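Local coordinates for protein beta-fructofuranosidase (Arthrobacter, PDB 3WPU) that belongs to the levansucrase/invertase family of carbohydrate-active enzymes, which are built round a five-bladed beta-propeller, at residues A[4-9]-A[287-292]; A[35-40]-A[362-367]; A[57-62]-A[394-399]; A[384-389]-A[464-469]. All coordinates share one frame; numbering follows the deposited sequence.

In the fold
From the N terminus, the chain lays down 4-9, then 35-40 on helix 30-38, then 57-62. Their partners lie far along the chain. Contact 1 closes first, at 287-292, contact 2 next, at 362-367, and contact 3 at 394-399. Contacts 1, 2 and 3 therefore all cross one another. Contact 4 opens at 384-389, before contact 3 closes, and ends at 464-469, so it crosses contact 3 and follows contacts 1 and 2 in series. Contact 2 touches each of the other three. Contacts 1 to 3 fasten the N-terminal region to later loops; contact 4 ties the turn 385-388 to the approach and start of strand 467-469.

Contact 1: residues A[4-9]-A[287-292]; sequences LQDGPE and DPYAET
The Y289 ring carries G7 on one face. CA of G7 stands 3.7 Å from the ring centroid, almost exactly on the ring normal, a CH-pi contact with a backbone carbon. At the ring edge, in plane, is OD2 of D287, from the same segment. The far end of the ring reaches D6, whose CB is 3.4 Å from Y289 OH. At the near end P8 packs on the tyrosine, CB to CB at 3.7 Å, and the two side chains cross at about a right angle.

The D287 carboxylate links the segments. Its CG is anti to the backbone N (chi1 -168°), which turns the group toward 4-9. OD1 accepts from E9 N at 3.0 Å with its syn lone pair, in a nearly straight bond (166°). A water donates to the same D287 OD1 and to E9 O, making a second bridge. OD2 of D287 accepts from Y289 N at 2.9 Å, which forms an Asx turn. A type I turn from D287 to A290 overlaps it, closed by the bond from A290 N to D287 O. The carboxylate is thus held through both oxygens, and it helps to keep Y289 in place over G7.

This is a surface contact between two loops. One loop precedes strand 26-27, and the other joins helix 278-281 to helix 293-297. Helix 30-38 links both: R34 bonds to Y289 O, Q35 to P8 O and R38 to Q5 O.

Contact 2: residues A[35-40]-A[362-367]; sequences QLQRMS and AGLDGP
Q37 NE2 is the polar atom that joins the two segments. It donates to G363 O at 3.1 Å, with an N-H...O angle of 151°. The donor lies only slightly out of the carbonyl plane. NE2 also donates to a water at 2.9 Å, and this water accepts from D365 N at 3.0 Å. One amide nitrogen thus reaches the loop twice, once directly and once through the water. The Q37 chain is extended beyond CG (chi2 169°), which carries the amide across to the loop. Its nitrogen also passes L364 CA at 3.7 Å.

L36, one residue earlier on the helix, packs its side chain against the loop backbone. Its CB lies 3.5 Å from D365 O, and its CD1 is 3.6 Å from the same oxygen. The CD1 methyl also approaches the backbone of G366, 4.2 Å from its CA. The D365 carboxylate has its main partner elsewhere, in a salt bridge with R357.

Residues 362-367 form a loop between strands 348-355 and 369-375 of an antiparallel sheet. The loop runs past helix 30-38, and L364 rests on R30, A33 and R34 of that helix. Both segments also meet strand 391-394, where L36 and P367 touch L391. The helix is in this way packed against strand 391-394 and the loop between 348-355 and 369-375.

Contact 3: residues A[57-62]-A[394-399]; sequences MPTVPQ and GNPTNL
M57, P396 and G394 bury the most surface here, at the point where strand 391-394 of an antiparallel sheet runs out. The protein belongs to a family with a five-bladed beta-propeller fold, and this contact ties the loop between helix 30-38 and strand 72-81 to the end of strand 391-394. The central bond is from M57 N to G394 O, 2.8 Å long with an N-H...O angle of 160°. A second backbone bond, between G394 and V55, continues the pairing just before it.

The M57 side chain is long and straight. Its CG is anti to the backbone N (chi1 -169°), and the later torsions stay extended. CB passes the G394 oxygen at 3.7 Å, and SD then lies beside N395, 4.0 Å from OD1, the two side chains pointing the same way. The N395 amide is held on its other atom, with ND2 bonded to A420 O and H417 O. M57 itself packs on Q419, A420 and H423, so the pair is buried beside the start of strand 423-425.

P396 points toward the loop. Its ring packs against both the M57 carbonyl and the T59 side chain, with CD 3.8 Å from M57 O. Within 394-399, T397 OG1 donates to N395 O at 2.7 Å, from above the carbonyl plane. P396 CG completes the fit, 3.8 Å from T59 OG1.

Contact 4: residues A[384-389]-A[464-469]; sequences PLNGGS and PTKTAV
N386 N and T465 O join the two backbones by a bond of 2.8 Å, straight at 170° and directed along the C=O axis. L385 CA is 4.9 Å from T465 CA, and N386 CA is 5.0 Å from K466 CA. N386, G387 and G388 all have positive phi, so the chain makes a tight turn just after this bond.

L385 covers the same T465 carbonyl with its side chain. CD2 is 3.5 Å from T465 O, and CB is nearly as close. Its other methyl, CD1, meets T467 CG2 at 4.0 Å, and the two side chains cross at about a right angle. In T467, OG1 sits between the backbone N and the carbonyl carbon (chi1 68°), which puts CG2 on the side toward L385. The N386 side chain lies across T467 and K466, but the orientation of its amide is uncertain. A water forms a second link. It accepts from G387 N at 3.0 Å and donates to T465 OG1 at 2.7 Å, while the T465 hydroxyl also bonds to D463.

L385 reaches V374, Y350 and F352 of the sheet holding strands 348-355 and 369-375. Strand 467-469 is one of the two outermost strands of a four-stranded antiparallel sheet. The contact therefore sets a turn between strands of one antiparallel sheet beside an outer strand of the next, an arrangement consistent with neighbouring blades of a beta-propeller.

Contact 1: residues A[4-9]-A[287-292]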
loop_
_atom_site.group_PDB
_atom_site.type_symbol
_atom_site.label_atom_id
_atom_site.label_comp_id
_atom_site.label_asym_id
_atom_site.label_seq_id
_atom_site.Cartn_x
_atom_site.Cartn_y
_atom_site.Cartn_z
ATOM N N LEU A 4 -28.092 0.429 10.724
ATOM C CA LEU A 4 -28.000 0.942 9.354
ATOM C C LEU A 4 -29.197 1.816 9.020
ATOM O O LEU A 4 -30.332 1.482 9.355
ATOM C CB LEU A 4 -27.936 -0.199 8.332
ATOM C CG LEU A 4 -26.753 -1.159 8.399
ATOM C CD1 LEU A 4 -26.869 -2.251 7.341
ATOM C CD2 LEU A 4 -25.444 -0.390 8.262
ATOM N N GLN A 5 -28.934 2.928 8.351
ATOM C CA GLN A 5 -29.985 3.732 7.726
ATOM C C GLN A 5 -30.598 2.915 6.602
ATOM O O GLN A 5 -29.961 2.004 6.068
ATOM C CB GLN A 5 -29.414 5.031 7.157
ATOM C CG GLN A 5 -28.709 5.896 8.180
ATOM C CD GLN A 5 -29.607 6.228 9.347
ATOM O OE1 GLN A 5 -30.675 6.815 9.161
ATOM N NE2 GLN A 5 -29.197 5.850 10.547
ATOM N N ASP A 6 -31.843 3.219 6.251
ATOM C CA ASP A 6 -32.464 2.530 5.120
ATOM C C ASP A 6 -31.674 2.841 3.842
ATOM O O ASP A 6 -31.120 3.929 3.682
ATOM C CB ASP A 6 -33.915 2.968 4.942
ATOM C CG ASP A 6 -34.822 2.512 6.074
ATOM O OD1 ASP A 6 -34.510 1.545 6.794
ATOM O OD2 ASP A 6 -35.871 3.146 6.230
ATOM N N GLY A 7 -31.603 1.872 2.934
ATOM C CA GLY A 7 -30.870 2.049 1.707
ATOM C C GLY A 7 -30.866 0.734 0.951
ATOM O O GLY A 7 -31.458 -0.219 1.441
ATOM N N PRO A 8 -30.185 0.693 -0.204
ATOM C CA PRO A 8 -30.156 -0.555 -0.967
ATOM C C PRO A 8 -29.478 -1.663 -0.179
ATOM O O PRO A 8 -28.607 -1.406 0.636
ATOM C CB PRO A 8 -29.311 -0.190 -2.196
ATOM C CG PRO A 8 -28.403 0.911 -1.707
ATOM C CD PRO A 8 -29.260 1.699 -0.763
ATOM N N GLU A 9 -29.836 -2.906 -0.476
ATOM C CA GLU A 9 -29.120 -4.025 0.062
ATOM C C GLU A 9 -27.842 -4.244 -0.763
ATOM O O GLU A 9 -27.774 -3.878 -1.914
ATOM C CB GLU A 9 -30.026 -5.255 0.044
ATOM C CG GLU A 9 -31.197 -5.071 1.005
ATOM C CD GLU A 9 -31.968 -6.325 1.236
ATOM O OE1 GLU A 9 -31.328 -7.398 1.243
ATOM O OE2 GLU A 9 -33.199 -6.235 1.437
ATOM N N ASP A 287 -35.041 -4.072 -5.915
ATOM C CA ASP A 287 -34.728 -3.224 -4.763
ATOM C C ASP A 287 -35.269 -1.829 -5.067
ATOM O O ASP A 287 -34.901 -1.256 -6.070
ATOM C CB ASP A 287 -33.209 -3.191 -4.543
ATOM C CG ASP A 287 -32.809 -2.575 -3.226
ATOM O OD1 ASP A 287 -31.893 -3.111 -2.590
ATOM O OD2 ASP A 287 -33.442 -1.601 -2.766
ATOM N N PRO A 288 -36.135 -1.287 -4.195
ATOM C CA PRO A 288 -36.681 0.061 -4.430
ATOM C C PRO A 288 -35.611 1.134 -4.482
ATOM O O PRO A 288 -35.875 2.212 -5.025
ATOM C CB PRO A 288 -37.591 0.289 -3.217
ATOM C CG PRO A 288 -37.890 -1.048 -2.693
ATOM C CD PRO A 288 -36.699 -1.887 -2.981
ATOM N N TYR A 289 -34.430 0.855 -3.931
ATOM C CA TYR A 289 -33.311 1.817 -3.986
ATOM C C TYR A 289 -32.432 1.676 -5.233
ATOM O O TYR A 289 -31.453 2.409 -5.397
ATOM C CB TYR A 289 -32.449 1.701 -2.713
ATOM C CG TYR A 289 -33.166 2.173 -1.482
ATOM C CD1 TYR A 289 -33.158 3.515 -1.119
ATOM C CD2 TYR A 289 -33.897 1.295 -0.703
ATOM C CE1 TYR A 289 -33.834 3.954 -0.005
ATOM C CE2 TYR A 289 -34.576 1.723 0.415
ATOM C CZ TYR A 289 -34.535 3.053 0.761
ATOM O OH TYR A 289 -35.206 3.481 1.883
ATOM N N ALA A 290 -32.730 0.707 -6.095
ATOM C CA ALA A 290 -31.942 0.512 -7.306
ATOM C C ALA A 290 -31.905 1.742 -8.206
ATOM O O ALA A 290 -32.880 2.525 -8.279
ATOM C CB ALA A 290 -32.460 -0.698 -8.071
ATOM N N GLU A 291 -30.766 1.931 -8.867
ATOM C CA GLU A 291 -30.605 2.962 -9.897
ATOM C C GLU A 291 -30.713 2.307 -11.247
ATOM O O GLU A 291 -30.529 1.097 -11.368
ATOM C CB GLU A 291 -29.223 3.616 -9.817
ATOM C CG GLU A 291 -28.868 4.205 -8.468
ATOM C CD GLU A 291 -27.408 4.579 -8.416
ATOM O OE1 GLU A 291 -26.558 3.656 -8.322
ATOM O OE2 GLU A 291 -27.109 5.793 -8.429
ATOM N N THR A 292 -30.986 3.091 -12.279
ATOM C CA THR A 292 -30.957 2.531 -13.619
ATOM C C THR A 292 -29.578 2.717 -14.245
ATOM O O THR A 292 -28.869 3.682 -13.936
ATOM C CB THR A 292 -32.040 3.137 -14.540
ATOM O OG1 THR A 292 -31.693 4.487 -14.896
ATOM C CG2 THR A 292 -33.393 3.117 -13.842
HETATM O O HOH W 1 -29.692 -3.974 -3.937
#

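Contact 2: residues A[35-40]-A[362-367]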
loop_
_atom_site.group_PDB
_atom_site.type_symbol
_atom_site.label_atom_id
_atom_site.label_comp_id
_atom_site.label_asym_id
_atom_site.label_seq_id
_atom_site.Cartn_x
_atom_site.Cartn_y
_atom_site.Cartn_z
ATOM N N GLN A 35 -23.531 1.063 0.961
ATOM C CA GLN A 35 -23.539 0.660 2.365
ATOM C C GLN A 35 -22.746 1.639 3.248
ATOM O O GLN A 35 -23.059 1.810 4.411
ATOM C CB GLN A 35 -22.962 -0.737 2.534
ATOM C CG GLN A 35 -23.636 -1.836 1.723
ATOM C CD GLN A 35 -25.150 -1.794 1.785
ATOM O OE1 GLN A 35 -25.753 -1.997 2.840
ATOM N NE2 GLN A 35 -25.758 -1.548 0.654
ATOM N N LEU A 36 -21.729 2.265 2.684
ATOM C CA LEU A 36 -20.928 3.275 3.400
ATOM C C LEU A 36 -21.815 4.397 3.921
ATOM O O LEU A 36 -21.590 4.912 5.025
ATOM C CB LEU A 36 -19.818 3.842 2.485
ATOM C CG LEU A 36 -18.775 2.845 1.933
ATOM C CD1 LEU A 36 -18.003 3.412 0.775
ATOM C CD2 LEU A 36 -17.833 2.403 3.047
ATOM N N GLN A 37 -22.809 4.792 3.136
ATOM C CA GLN A 37 -23.748 5.841 3.605
ATOM C C GLN A 37 -24.715 5.286 4.658
ATOM O O GLN A 37 -25.106 5.968 5.605
ATOM C CB GLN A 37 -24.528 6.441 2.433
ATOM C CG GLN A 37 -23.628 7.094 1.425
ATOM C CD GLN A 37 -24.343 7.445 0.147
ATOM O OE1 GLN A 37 -25.458 8.001 0.178
ATOM N NE2 GLN A 37 -23.725 7.118 -0.986
ATOM N N ARG A 38 -25.129 4.028 4.504
ATOM C CA ARG A 38 -26.029 3.421 5.478
ATOM C C ARG A 38 -25.388 3.303 6.854
ATOM O O ARG A 38 -26.077 3.339 7.856
ATOM C CB ARG A 38 -26.471 2.024 5.003
ATOM C CG ARG A 38 -27.269 2.034 3.712
ATOM C CD ARG A 38 -27.787 0.644 3.333
ATOM N NE ARG A 38 -28.838 0.189 4.244
ATOM C CZ ARG A 38 -29.190 -1.082 4.424
ATOM N NH1 ARG A 38 -28.575 -2.059 3.772
ATOM N NH2 ARG A 38 -30.165 -1.400 5.284
ATOM N N MET A 39 -24.064 3.128 6.886
ATOM C CA MET A 39 -23.334 2.926 8.116
ATOM C C MET A 39 -23.071 4.249 8.824
ATOM O O MET A 39 -22.701 4.240 9.981
ATOM C CB MET A 39 -21.999 2.255 7.820
ATOM C CG MET A 39 -22.084 0.831 7.268
ATOM S SD MET A 39 -20.553 0.363 6.412
ATOM C CE MET A 39 -19.467 1.353 7.467
ATOM N N SER A 40 -23.276 5.357 8.126
ATOM C CA SER A 40 -22.953 6.676 8.672
ATOM C C SER A 40 -24.094 7.180 9.531
ATOM O O SER A 40 -25.261 6.884 9.267
ATOM C CB SER A 40 -22.681 7.651 7.527
ATOM O OG SER A 40 -22.344 8.956 8.004
ATOM N N ALA A 362 -20.224 9.972 -8.694
ATOM C CA ALA A 362 -21.467 10.642 -8.391
ATOM C C ALA A 362 -22.438 9.744 -7.636
ATOM O O ALA A 362 -22.616 8.572 -7.960
ATOM C CB ALA A 362 -22.111 11.184 -9.664
ATOM N N GLY A 363 -23.038 10.300 -6.599
ATOM C CA GLY A 363 -24.011 9.591 -5.782
ATOM C C GLY A 363 -23.385 8.728 -4.685
ATOM O O GLY A 363 -24.101 8.202 -3.843
ATOM N N LEU A 364 -22.060 8.602 -4.683
ATOM C CA LEU A 364 -21.360 7.770 -3.702
ATOM C C LEU A 364 -20.482 8.615 -2.797
ATOM O O LEU A 364 -20.207 9.784 -3.083
ATOM C CB LEU A 364 -20.521 6.703 -4.415
ATOM C CG LEU A 364 -21.251 5.810 -5.412
ATOM C CD1 LEU A 364 -20.277 4.808 -6.012
ATOM C CD2 LEU A 364 -22.403 5.080 -4.751
ATOM N N ASP A 365 -20.057 8.044 -1.673
ATOM C CA ASP A 365 -19.310 8.806 -0.688
ATOM C C ASP A 365 -18.697 7.809 0.304
ATOM O O ASP A 365 -19.259 6.756 0.580
ATOM C CB ASP A 365 -20.261 9.765 0.038
ATOM C CG ASP A 365 -19.593 11.030 0.508
ATOM O OD1 ASP A 365 -18.409 11.262 0.216
ATOM O OD2 ASP A 365 -20.300 11.795 1.181
ATOM N N GLY A 366 -17.561 8.177 0.858
ATOM C CA GLY A 366 -16.942 7.370 1.895
ATOM C C GLY A 366 -15.683 8.035 2.406
ATOM O O GLY A 366 -15.187 8.970 1.778
ATOM N N PRO A 367 -15.128 7.510 3.508
ATOM C CA PRO A 367 -13.921 8.101 4.070
ATOM C C PRO A 367 -12.677 7.836 3.252
ATOM O O PRO A 367 -12.580 6.831 2.526
ATOM C CB PRO A 367 -13.796 7.408 5.439
ATOM C CG PRO A 367 -14.537 6.121 5.292
ATOM C CD PRO A 367 -15.636 6.380 4.318
HETATM O O HOH W 2 -21.325 5.536 -0.700
#

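Contact 3: residues A[57-62]-A[394-399]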
loop_
_atom_site.group_PDB
_atom_site.type_symbol
_atom_site.label_atom_id
_atom_site.label_comp_id
_atom_site.label_asym_id
_atom_site.label_seq_id
_atom_site.Cartn_x
_atom_site.Cartn_y
_atom_site.Cartn_z
ATOM N N MET A 57 -10.009 4.635 11.897
ATOM C CA MET A 57 -8.666 4.734 12.469
ATOM C C MET A 57 -8.659 5.618 13.705
ATOM O O MET A 57 -9.259 6.677 13.670
ATOM C CB MET A 57 -7.709 5.337 11.440
ATOM C CG MET A 57 -6.245 5.258 11.815
ATOM S SD MET A 57 -5.205 5.972 10.515
ATOM C CE MET A 57 -3.613 5.996 11.374
ATOM N N PRO A 58 -7.970 5.200 14.778
ATOM C CA PRO A 58 -7.757 6.084 15.928
ATOM C C PRO A 58 -7.233 7.423 15.510
ATOM O O PRO A 58 -6.436 7.527 14.574
ATOM C CB PRO A 58 -6.753 5.316 16.788
ATOM C CG PRO A 58 -6.969 3.868 16.432
ATOM C CD PRO A 58 -7.436 3.843 15.006
ATOM N N THR A 59 -7.697 8.471 16.203
ATOM C CA THR A 59 -7.368 9.828 15.848
ATOM C C THR A 59 -5.908 10.140 16.157
ATOM O O THR A 59 -5.426 9.901 17.278
ATOM C CB THR A 59 -8.322 10.780 16.592
ATOM O OG1 THR A 59 -9.676 10.574 16.149
ATOM C CG2 THR A 59 -7.964 12.243 16.361
ATOM N N VAL A 60 -5.191 10.644 15.151
ATOM C CA VAL A 60 -3.770 10.951 15.269
ATOM C C VAL A 60 -3.608 12.338 15.875
ATOM O O VAL A 60 -4.244 13.269 15.417
ATOM C CB VAL A 60 -3.092 10.913 13.901
ATOM C CG1 VAL A 60 -1.629 11.278 13.982
ATOM C CG2 VAL A 60 -3.199 9.484 13.354
ATOM N N PRO A 61 -2.725 12.470 16.880
ATOM C CA PRO A 61 -2.581 13.849 17.401
ATOM C C PRO A 61 -1.897 14.782 16.419
ATOM O O PRO A 61 -1.051 14.353 15.630
ATOM C CB PRO A 61 -1.717 13.679 18.638
ATOM C CG PRO A 61 -0.981 12.434 18.418
ATOM C CD PRO A 61 -1.939 11.515 17.671
ATOM N N GLN A 62 -2.255 16.064 16.512
ATOM C CA GLN A 62 -1.758 17.091 15.606
ATOM C C GLN A 62 -0.308 17.444 15.884
ATOM O O GLN A 62 0.376 17.940 14.996
ATOM C CB GLN A 62 -2.633 18.350 15.679
ATOM C CG GLN A 62 -2.370 19.312 14.530
ATOM C CD GLN A 62 -3.461 20.347 14.324
ATOM O OE1 GLN A 62 -4.644 20.073 14.499
ATOM N NE2 GLN A 62 -3.063 21.537 13.911
ATOM N N GLY A 394 -11.189 3.642 7.886
ATOM C CA GLY A 394 -11.416 4.991 7.410
ATOM C C GLY A 394 -10.879 6.050 8.347
ATOM O O GLY A 394 -10.888 5.893 9.577
ATOM N N ASN A 395 -10.364 7.119 7.772
ATOM C CA ASN A 395 -10.047 8.265 8.613
ATOM C C ASN A 395 -11.333 8.752 9.281
ATOM O O ASN A 395 -12.440 8.563 8.756
ATOM C CB ASN A 395 -9.404 9.357 7.805
ATOM C CG ASN A 395 -8.006 8.995 7.337
ATOM O OD1 ASN A 395 -7.364 8.071 7.852
ATOM N ND2 ASN A 395 -7.519 9.729 6.356
ATOM N N PRO A 396 -11.191 9.414 10.454
ATOM C CA PRO A 396 -12.403 9.938 11.066
ATOM C C PRO A 396 -12.986 10.977 10.119
ATOM O O PRO A 396 -12.244 11.827 9.617
ATOM C CB PRO A 396 -11.911 10.583 12.365
ATOM C CG PRO A 396 -10.438 10.470 12.391
ATOM C CD PRO A 396 -10.004 9.522 11.319
ATOM N N THR A 397 -14.302 10.889 9.904
ATOM C CA THR A 397 -14.977 11.500 8.775
ATOM C C THR A 397 -16.440 11.725 9.118
ATOM O O THR A 397 -17.119 10.811 9.578
ATOM C CB THR A 397 -14.939 10.536 7.542
ATOM O OG1 THR A 397 -13.591 10.341 7.120
ATOM C CG2 THR A 397 -15.754 11.098 6.365
ATOM N N ASN A 398 -16.915 12.960 8.916
ATOM C CA ASN A 398 -18.336 13.225 8.955
ATOM C C ASN A 398 -18.899 13.291 7.558
ATOM O O ASN A 398 -18.708 14.287 6.858
ATOM C CB ASN A 398 -18.647 14.537 9.705
ATOM C CG ASN A 398 -20.117 14.611 10.127
ATOM O OD1 ASN A 398 -20.993 14.143 9.403
ATOM N ND2 ASN A 398 -20.390 15.188 11.306
ATOM N N LEU A 399 -19.599 12.231 7.135
ATOM C CA LEU A 399 -20.136 12.189 5.765
ATOM C C LEU A 399 -21.269 13.176 5.541
ATOM O O LEU A 399 -21.628 13.432 4.395
ATOM C CB LEU A 399 -20.575 10.775 5.361
ATOM C CG LEU A 399 -19.464 9.748 5.136
ATOM C CD1 LEU A 399 -20.122 8.448 4.692
ATOM C CD2 LEU A 399 -18.410 10.189 4.132
#

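Contact 4: residues A[384-389]-A[464-469]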
loop_
_atom_site.group_PDB
_atom_site.type_symbol
_atom_site.label_atom_id
_atom_site.label_comp_id
_atom_site.label_asym_id
_atom_site.label_seq_id
_atom_site.Cartn_x
_atom_site.Cartn_y
_atom_site.Cartn_z
ATOM N N PRO A 384 -16.845 -7.549 -0.450
ATOM C CA PRO A 384 -16.346 -6.369 0.274
ATOM C C PRO A 384 -16.625 -6.450 1.762
ATOM O O PRO A 384 -17.692 -6.917 2.179
ATOM C CB PRO A 384 -17.132 -5.228 -0.366
ATOM C CG PRO A 384 -17.487 -5.701 -1.728
ATOM C CD PRO A 384 -17.822 -7.161 -1.476
ATOM N N LEU A 385 -15.667 -6.026 2.576
ATOM C CA LEU A 385 -15.736 -6.249 4.024
ATOM C C LEU A 385 -16.775 -5.372 4.707
ATOM O O LEU A 385 -17.184 -4.322 4.159
ATOM C CB LEU A 385 -14.369 -6.001 4.684
ATOM C CG LEU A 385 -13.224 -6.891 4.215
ATOM C CD1 LEU A 385 -11.903 -6.304 4.673
ATOM C CD2 LEU A 385 -13.409 -8.327 4.690
ATOM N N ASN A 386 -17.217 -5.816 5.884
ATOM C CA ASN A 386 -18.063 -5.012 6.785
ATOM C C ASN A 386 -19.405 -4.594 6.164
ATOM O O ASN A 386 -19.612 -3.452 5.750
ATOM C CB ASN A 386 -17.236 -3.829 7.332
ATOM C CG ASN A 386 -16.037 -4.312 8.122
ATOM O OD1 ASN A 386 -14.864 -3.948 7.859
ATOM N ND2 ASN A 386 -16.304 -5.158 9.048
ATOM N N GLY A 387 -20.316 -5.564 6.092
ATOM C CA GLY A 387 -21.660 -5.351 5.575
ATOM C C GLY A 387 -21.709 -5.167 4.072
ATOM O O GLY A 387 -22.667 -4.621 3.543
ATOM N N GLY A 388 -20.682 -5.613 3.359
ATOM C CA GLY A 388 -20.572 -5.367 1.934
ATOM C C GLY A 388 -20.159 -3.973 1.521
ATOM O O GLY A 388 -20.209 -3.633 0.339
ATOM N N SER A 389 -19.712 -3.155 2.469
ATOM C CA SER A 389 -19.351 -1.794 2.175
ATOM C C SER A 389 -17.967 -1.693 1.542
ATOM O O SER A 389 -17.734 -0.850 0.694
ATOM C CB SER A 389 -19.364 -0.962 3.458
ATOM O OG SER A 389 -18.320 -1.329 4.359
ATOM N N PRO A 464 -15.149 -14.052 8.682
ATOM C CA PRO A 464 -14.039 -13.550 7.864
ATOM C C PRO A 464 -14.299 -12.226 7.159
ATOM O O PRO A 464 -13.330 -11.574 6.729
ATOM C CB PRO A 464 -13.846 -14.656 6.812
ATOM C CG PRO A 464 -14.441 -15.860 7.416
ATOM C CD PRO A 464 -15.601 -15.379 8.214
ATOM N N THR A 465 -15.568 -11.838 7.038
ATOM C CA THR A 465 -15.954 -10.616 6.338
ATOM C C THR A 465 -15.919 -9.392 7.236
ATOM O O THR A 465 -16.206 -8.311 6.754
ATOM C CB THR A 465 -17.364 -10.702 5.704
ATOM O OG1 THR A 465 -18.384 -10.614 6.710
ATOM C CG2 THR A 465 -17.530 -11.997 4.899
ATOM N N LYS A 466 -15.635 -9.575 8.529
ATOM C CA LYS A 466 -15.682 -8.487 9.512
ATOM C C LYS A 466 -14.269 -8.120 9.984
ATOM O O LYS A 466 -13.430 -8.995 10.210
ATOM C CB LYS A 466 -16.528 -8.934 10.703
ATOM C CG LYS A 466 -16.899 -7.840 11.685
ATOM C CD LYS A 466 -18.082 -8.293 12.550
ATOM C CE LYS A 466 -18.199 -7.467 13.814
ATOM N NZ LYS A 466 -18.641 -6.083 13.502
ATOM N N THR A 467 -14.033 -6.826 10.204
ATOM C CA THR A 467 -12.819 -6.359 10.830
ATOM C C THR A 467 -13.194 -5.367 11.925
ATOM O O THR A 467 -14.304 -4.830 11.919
ATOM C CB THR A 467 -11.870 -5.635 9.832
ATOM O OG1 THR A 467 -12.452 -4.389 9.394
ATOM C CG2 THR A 467 -11.582 -6.482 8.644
ATOM N N ALA A 468 -12.267 -5.134 12.851
ATOM C CA ALA A 468 -12.489 -4.195 13.947
ATOM C C ALA A 468 -11.180 -3.626 14.409
ATOM O O ALA A 468 -10.223 -4.353 14.692
ATOM C CB ALA A 468 -13.191 -4.866 15.123
ATOM N N VAL A 469 -11.160 -2.319 14.599
ATOM C CA VAL A 469 -9.998 -1.670 15.152
ATOM C C VAL A 469 -9.802 -2.091 16.600
ATOM O O VAL A 469 -10.772 -2.187 17.366
ATOM C CB VAL A 469 -10.190 -0.158 15.079
ATOM C CG1 VAL A 469 -9.152 0.588 15.920
ATOM C CG2 VAL A 469 -10.094 0.290 13.614
HETATM O O HOH W 3 -19.571 -8.270 7.202
#